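Local coordinates for protein serine protease pet (Escherichia coli, PDB 4OM9) that acts as a serine protease toxin, the passenger domain of an autotransporter from enteroaggregative E. coli, and probably cleaves host alpha-fodrin, at residues K7-D12 and N552-K557; G21-G26 and F40-L45. All blocks are in the same frame, centred on the assembly; numbering follows the deposited sequence.

Contact 1. Residues K7-D12 and N552-K557; sequences KAWARD and NSVNQK
At the N-terminal edge of the protease domain, W9 reaches across to N555 and V554 on helix 552-558. The indole NE1 donates to N555 OD1 over 3.1 Å, with an angle of 150° at the hydrogen. The donor lies somewhat off the amide's carbonyl plane, yet the two flat groups are close to parallel, their planes 22° apart, and the amide meets the pyrrole edge of the indole. Helix 552-558 belongs to the excursion between strands 514-520 and 576-583 of the beta-helix, so the bond joins the protease domain to a segment more than 500 residues further along the chain. T560 OG1 shares OD1 with the indole while S564 OG bonds N555 ND2, which fixes the rotation of the buried amide. Beside this polar contact, both V554 methyls approach the benzo ring of W9. CG1 lies 3.9 Å from W9 CZ2 and comes in obliquely. With chi1 at 69°, CG1 sits between the backbone N and the carbonyl carbon and CG2 is anti to N, so that both methyls face the ring; CG2 stands 4.0 Å from W9 CZ2. K35 and K563 add cation-pi contacts to the indole. At the start of helix 10-17, the backbone N of W9 donates to D12 OD2 (3.0 Å), meeting it from above the carboxylate plane, and W9 O accepts from D12 N.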
loop_
_atom_site.group_PDB
_atom_site.type_symbol
_atom_site.label_atom_id
_atom_site.label_comp_id
_atom_site.label_asym_id
_atom_site.label_seq_id
_atom_site.Cartn_x
_atom_site.Cartn_y
_atom_site.Cartn_z
ATOM N N LYS A 7 16.090 17.830 -21.578
ATOM C CA LYS A 7 16.028 16.387 -21.442
ATOM C C LYS A 7 15.057 16.021 -20.331
ATOM O O LYS A 7 14.084 15.294 -20.554
ATOM C CB LYS A 7 17.402 15.798 -21.141
ATOM C CG LYS A 7 18.330 15.700 -22.352
ATOM C CD LYS A 7 19.021 17.016 -22.632
ATOM C CE LYS A 7 20.039 16.886 -23.768
ATOM N NZ LYS A 7 21.148 15.938 -23.451
ATOM N N ALA A 8 15.326 16.544 -19.135
ATOM C CA ALA A 8 14.589 16.163 -17.941
ATOM C C ALA A 8 13.311 16.963 -17.808
ATOM O O ALA A 8 13.218 18.082 -18.291
ATOM C CB ALA A 8 15.453 16.355 -16.710
ATOM N N TRP A 9 12.325 16.395 -17.136
ATOM C CA TRP A 9 11.144 17.178 -16.788
ATOM C C TRP A 9 11.441 18.158 -15.657
ATOM O O TRP A 9 12.257 17.889 -14.768
ATOM C CB TRP A 9 9.992 16.277 -16.382
ATOM C CG TRP A 9 9.170 15.823 -17.500
ATOM C CD1 TRP A 9 7.939 16.288 -17.852
ATOM C CD2 TRP A 9 9.491 14.785 -18.426
ATOM N NE1 TRP A 9 7.480 15.611 -18.947
ATOM C CE2 TRP A 9 8.411 14.673 -19.314
ATOM C CE3 TRP A 9 10.594 13.937 -18.588
ATOM C CZ2 TRP A 9 8.391 13.748 -20.356
ATOM C CZ3 TRP A 9 10.578 13.017 -19.616
ATOM C CH2 TRP A 9 9.487 12.933 -20.492
ATOM N N ALA A 10 10.757 19.292 -15.697
ATOM C CA ALA A 10 10.950 20.344 -14.725
ATOM C C ALA A 10 10.697 19.808 -13.309
ATOM O O ALA A 10 11.433 20.111 -12.373
ATOM C CB ALA A 10 10.030 21.522 -15.050
ATOM N N ARG A 11 9.674 18.969 -13.188
ATOM C CA ARG A 11 9.227 18.436 -11.907
ATOM C C ARG A 11 10.269 17.476 -11.330
ATOM O O ARG A 11 10.312 17.222 -10.110
ATOM C CB ARG A 11 7.867 17.747 -12.094
ATOM C CG ARG A 11 7.403 16.866 -10.962
ATOM C CD ARG A 11 6.008 16.351 -11.236
ATOM N NE ARG A 11 6.004 14.915 -11.473
ATOM C CZ ARG A 11 4.898 14.179 -11.541
ATOM N NH1 ARG A 11 3.712 14.751 -11.380
ATOM N NH2 ARG A 11 4.972 12.874 -11.751
ATOM N N ASP A 12 11.132 16.965 -12.208
ATOM C CA ASP A 12 12.155 16.015 -11.788
ATOM C C ASP A 12 13.184 16.618 -10.819
ATOM O O ASP A 12 13.582 15.969 -9.846
ATOM C CB ASP A 12 12.867 15.437 -13.012
ATOM C CG ASP A 12 11.973 14.513 -13.819
ATOM O OD1 ASP A 12 11.018 13.961 -13.231
ATOM O OD2 ASP A 12 12.235 14.320 -15.032
ATOM N N ASN A 552 4.126 20.119 -23.200
ATOM C CA ASN A 552 2.879 19.536 -23.705
ATOM C C ASN A 552 3.067 18.496 -24.819
ATOM O O ASN A 552 2.446 17.434 -24.779
ATOM C CB ASN A 552 1.950 20.639 -24.203
ATOM C CG ASN A 552 0.725 20.087 -24.927
ATOM O OD1 ASN A 552 -0.071 19.346 -24.346
ATOM N ND2 ASN A 552 0.564 20.454 -26.196
ATOM N N SER A 553 3.925 18.792 -25.795
ATOM C CA SER A 553 4.151 17.903 -26.933
ATOM C C SER A 553 4.655 16.538 -26.512
ATOM O O SER A 553 4.090 15.525 -26.913
ATOM C CB SER A 553 5.144 18.530 -27.923
ATOM O OG SER A 553 4.632 19.749 -28.417
ATOM N N VAL A 554 5.718 16.516 -25.714
ATOM C CA VAL A 554 6.294 15.260 -25.257
ATOM C C VAL A 554 5.334 14.538 -24.314
ATOM O O VAL A 554 5.360 13.311 -24.209
ATOM C CB VAL A 554 7.657 15.474 -24.551
ATOM C CG1 VAL A 554 7.483 16.185 -23.206
ATOM C CG2 VAL A 554 8.374 14.143 -24.352
ATOM N N ASN A 555 4.476 15.299 -23.640
ATOM C CA ASN A 555 3.483 14.712 -22.754
ATOM C C ASN A 555 2.324 14.129 -23.564
ATOM O O ASN A 555 1.751 13.114 -23.192
ATOM C CB ASN A 555 2.966 15.744 -21.735
ATOM C CG ASN A 555 3.894 15.911 -20.524
ATOM O OD1 ASN A 555 4.685 15.022 -20.193
ATOM N ND2 ASN A 555 3.782 17.050 -19.851
ATOM N N GLN A 556 1.985 14.764 -24.680
ATOM C CA GLN A 556 0.926 14.235 -25.541
ATOM C C GLN A 556 1.346 12.937 -26.242
ATOM O O GLN A 556 0.528 12.042 -26.430
ATOM C CB GLN A 556 0.491 15.271 -26.586
ATOM C CG GLN A 556 -0.242 16.501 -26.028
ATOM C CD GLN A 556 -1.497 16.171 -25.237
ATOM O OE1 GLN A 556 -2.050 15.078 -25.342
ATOM N NE2 GLN A 556 -1.954 17.129 -24.434
ATOM N N LYS A 557 2.617 12.824 -26.614
ATOM C CA LYS A 557 3.084 11.615 -27.287
ATOM C C LYS A 557 3.284 10.435 -26.329
ATOM O O LYS A 557 3.073 9.282 -26.704
ATOM C CB LYS A 557 4.383 11.892 -28.046
ATOM C CG LYS A 557 4.697 10.856 -29.116
ATOM C CD LYS A 557 5.168 11.520 -30.408
ATOM C CE LYS A 557 5.764 10.510 -31.381
ATOM N NZ LYS A 557 7.036 9.923 -30.867
#

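Contact 2. Residues G21-G26 and F40-L45; sequences GVFQPG and FSFPAL
A nearly straight hydrogen bond from Q24 NE2 to G21 O, 3.1 Å long with 168° at the hydrogen, closes the turn from which F23 extends to F42. The donor arrives above the plane of the G21 carbonyl, although that oxygen lies close to the plane of the Q24 amide. From just before the turn, N19 ND2 bonds the carbonyl oxygen of F23. Across the contact the interaction is wholly aromatic. F23 sets its edge against a face of F42 in a T-shaped pair, with ring centroids 5.3 Å apart and planes at 78°. The touching atoms are CE1 and CZ of F23, and the closest approach is 3.8 Å between F23 CZ and F42 CE1; F23 CE1 sits over the F42 ring, displaced toward its rim. A chi1 of -63° puts F23 CG beside the backbone N and carries the ring toward F42. V22 CG2 lies 3.6 Å above the F23 ring plane, over the centre of one face. F42 meets a second edge on its opposite face, where F40 CE2 stands 3.4 Å above the F42 ring plane, and F199 makes a further edge-to-face pair with F42. The setting is consistent with the chymotrypsin-like fold of clan PA: F42 follows strand 40-41, which pairs with strand 31-32, and its side chain also touches F148 on strand 143-151, probably of the second barrel, while L16 of helix 10-17 packs against both F23 and F42. With no hydrogen bond between the segments, cohesion rests on dispersion and on the weakly positive C-H edges of F23 and F40 meeting the pi cloud of F42 from its two sides, an attraction that depends on how the rings are turned.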
loop_
_atom_site.group_PDB
_atom_site.type_symbol
_atom_site.label_atom_id
_atom_site.label_comp_id
_atom_site.label_asym_id
_atom_site.label_seq_id
_atom_site.Cartn_x
_atom_site.Cartn_y
_atom_site.Cartn_z
ATOM N N GLY A 21 8.240 11.303 -5.222
ATOM C CA GLY A 21 8.218 10.408 -6.370
ATOM C C GLY A 21 9.173 9.241 -6.260
ATOM O O GLY A 21 9.053 8.444 -5.331
ATOM N N VAL A 22 10.124 9.136 -7.198
ATOM C CA VAL A 22 11.099 8.042 -7.145
ATOM C C VAL A 22 12.277 8.335 -6.235
ATOM O O VAL A 22 13.136 7.475 -6.046
ATOM C CB VAL A 22 11.680 7.684 -8.532
ATOM C CG1 VAL A 22 10.569 7.132 -9.482
ATOM C CG2 VAL A 22 12.461 8.866 -9.127
ATOM N N PHE A 23 12.319 9.542 -5.679
ATOM C CA PHE A 23 13.493 9.990 -4.945
ATOM C C PHE A 23 13.284 9.945 -3.431
ATOM O O PHE A 23 13.707 10.856 -2.704
ATOM C CB PHE A 23 13.870 11.408 -5.361
ATOM C CG PHE A 23 14.271 11.536 -6.806
ATOM C CD1 PHE A 23 15.478 11.032 -7.247
ATOM C CD2 PHE A 23 13.451 12.195 -7.709
ATOM C CE1 PHE A 23 15.869 11.176 -8.566
ATOM C CE2 PHE A 23 13.826 12.347 -9.008
ATOM C CZ PHE A 23 15.043 11.828 -9.445
ATOM N N GLN A 24 12.612 8.894 -2.972
ATOM C CA GLN A 24 12.504 8.606 -1.555
ATOM C C GLN A 24 13.891 8.445 -0.962
ATOM O O GLN A 24 14.796 7.936 -1.634
ATOM C CB GLN A 24 11.681 7.346 -1.322
ATOM C CG GLN A 24 10.326 7.422 -1.971
ATOM C CD GLN A 24 9.546 8.604 -1.466
ATOM O OE1 GLN A 24 9.446 8.809 -0.264
ATOM N NE2 GLN A 24 9.000 9.400 -2.378
ATOM N N PRO A 25 14.061 8.884 0.297
ATOM C CA PRO A 25 15.356 8.778 0.979
ATOM C C PRO A 25 15.875 7.345 0.969
ATOM O O PRO A 25 15.129 6.444 1.346
ATOM C CB PRO A 25 15.050 9.244 2.418
ATOM C CG PRO A 25 13.805 10.075 2.300
ATOM C CD PRO A 25 13.010 9.440 1.171
ATOM N N GLY A 26 17.123 7.149 0.536
ATOM C CA GLY A 26 17.743 5.841 0.553
ATOM C C GLY A 26 17.527 5.023 -0.719
ATOM O O GLY A 26 18.081 3.928 -0.850
ATOM N N PHE A 40 18.037 8.407 -18.189
ATOM C CA PHE A 40 19.101 8.941 -17.314
ATOM C C PHE A 40 19.250 8.213 -15.984
ATOM O O PHE A 40 18.345 8.217 -15.157
ATOM C CB PHE A 40 18.910 10.425 -16.997
ATOM C CG PHE A 40 19.997 10.978 -16.100
ATOM C CD1 PHE A 40 21.242 11.313 -16.623
ATOM C CD2 PHE A 40 19.791 11.134 -14.737
ATOM C CE1 PHE A 40 22.252 11.800 -15.819
ATOM C CE2 PHE A 40 20.807 11.634 -13.913
ATOM C CZ PHE A 40 22.046 11.970 -14.463
ATOM N N SER A 41 20.424 7.633 -15.770
ATOM C CA SER A 41 20.718 6.958 -14.520
ATOM C C SER A 41 21.502 7.841 -13.555
ATOM O O SER A 41 22.601 8.299 -13.842
ATOM C CB SER A 41 21.492 5.665 -14.778
ATOM O OG SER A 41 20.681 4.711 -15.442
ATOM N N PHE A 42 20.908 8.072 -12.396
ATOM C CA PHE A 42 21.594 8.720 -11.303
ATOM C C PHE A 42 22.687 7.785 -10.784
ATOM O O PHE A 42 22.664 6.589 -11.076
ATOM C CB PHE A 42 20.577 9.103 -10.218
ATOM C CG PHE A 42 19.847 10.372 -10.525
ATOM C CD1 PHE A 42 18.757 10.366 -11.379
ATOM C CD2 PHE A 42 20.278 11.584 -9.990
ATOM C CE1 PHE A 42 18.105 11.543 -11.682
ATOM C CE2 PHE A 42 19.625 12.769 -10.284
ATOM C CZ PHE A 42 18.543 12.756 -11.120
ATOM N N PRO A 43 23.667 8.328 -10.043
ATOM C CA PRO A 43 24.798 7.509 -9.587
ATOM C C PRO A 43 24.395 6.401 -8.616
ATOM O O PRO A 43 23.365 6.500 -7.944
ATOM C CB PRO A 43 25.708 8.527 -8.899
ATOM C CG PRO A 43 24.808 9.647 -8.532
ATOM C CD PRO A 43 23.817 9.735 -9.637
ATOM N N ALA A 44 25.211 5.352 -8.551
ATOM C CA ALA A 44 24.922 4.220 -7.681
ATOM C C ALA A 44 25.129 4.601 -6.228
ATOM O O ALA A 44 26.116 4.211 -5.606
ATOM C CB ALA A 44 25.792 3.028 -8.046
ATOM N N LEU A 45 24.194 5.386 -5.703
ATOM C CA LEU A 45 24.188 5.782 -4.296
ATOM C C LEU A 45 22.746 5.839 -3.822
ATOM O O LEU A 45 21.843 5.947 -4.644
ATOM C CB LEU A 45 24.855 7.144 -4.106
ATOM C CG LEU A 45 26.309 7.367 -4.536
ATOM C CD1 LEU A 45 26.655 8.825 -4.364
ATOM C CD2 LEU A 45 27.278 6.504 -3.743
#

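In the fold
Both contacts are buried, though contact 1 reaches partly exposed V554 whereas both touching residues of contact 2 are buried. Both border helix 10-17: contact 1 involves the residues leading into its first turn, while F23 and F42 of contact 2 pack on its later residue L16. They meet directly where D12 O lies 3.7 Å from F23 CE2, although their centres are about 19 Å apart, and contact 2 is nested within the chain loop that contact 1 closes. Residues 7-12 and 552-557 join the protease domain to an excursion of the beta-helix through a directional indole-amide bond beside apolar contacts; residues 21-26 and 40-45, close in sequence, meet inside the protease domain through aromatic rings alone.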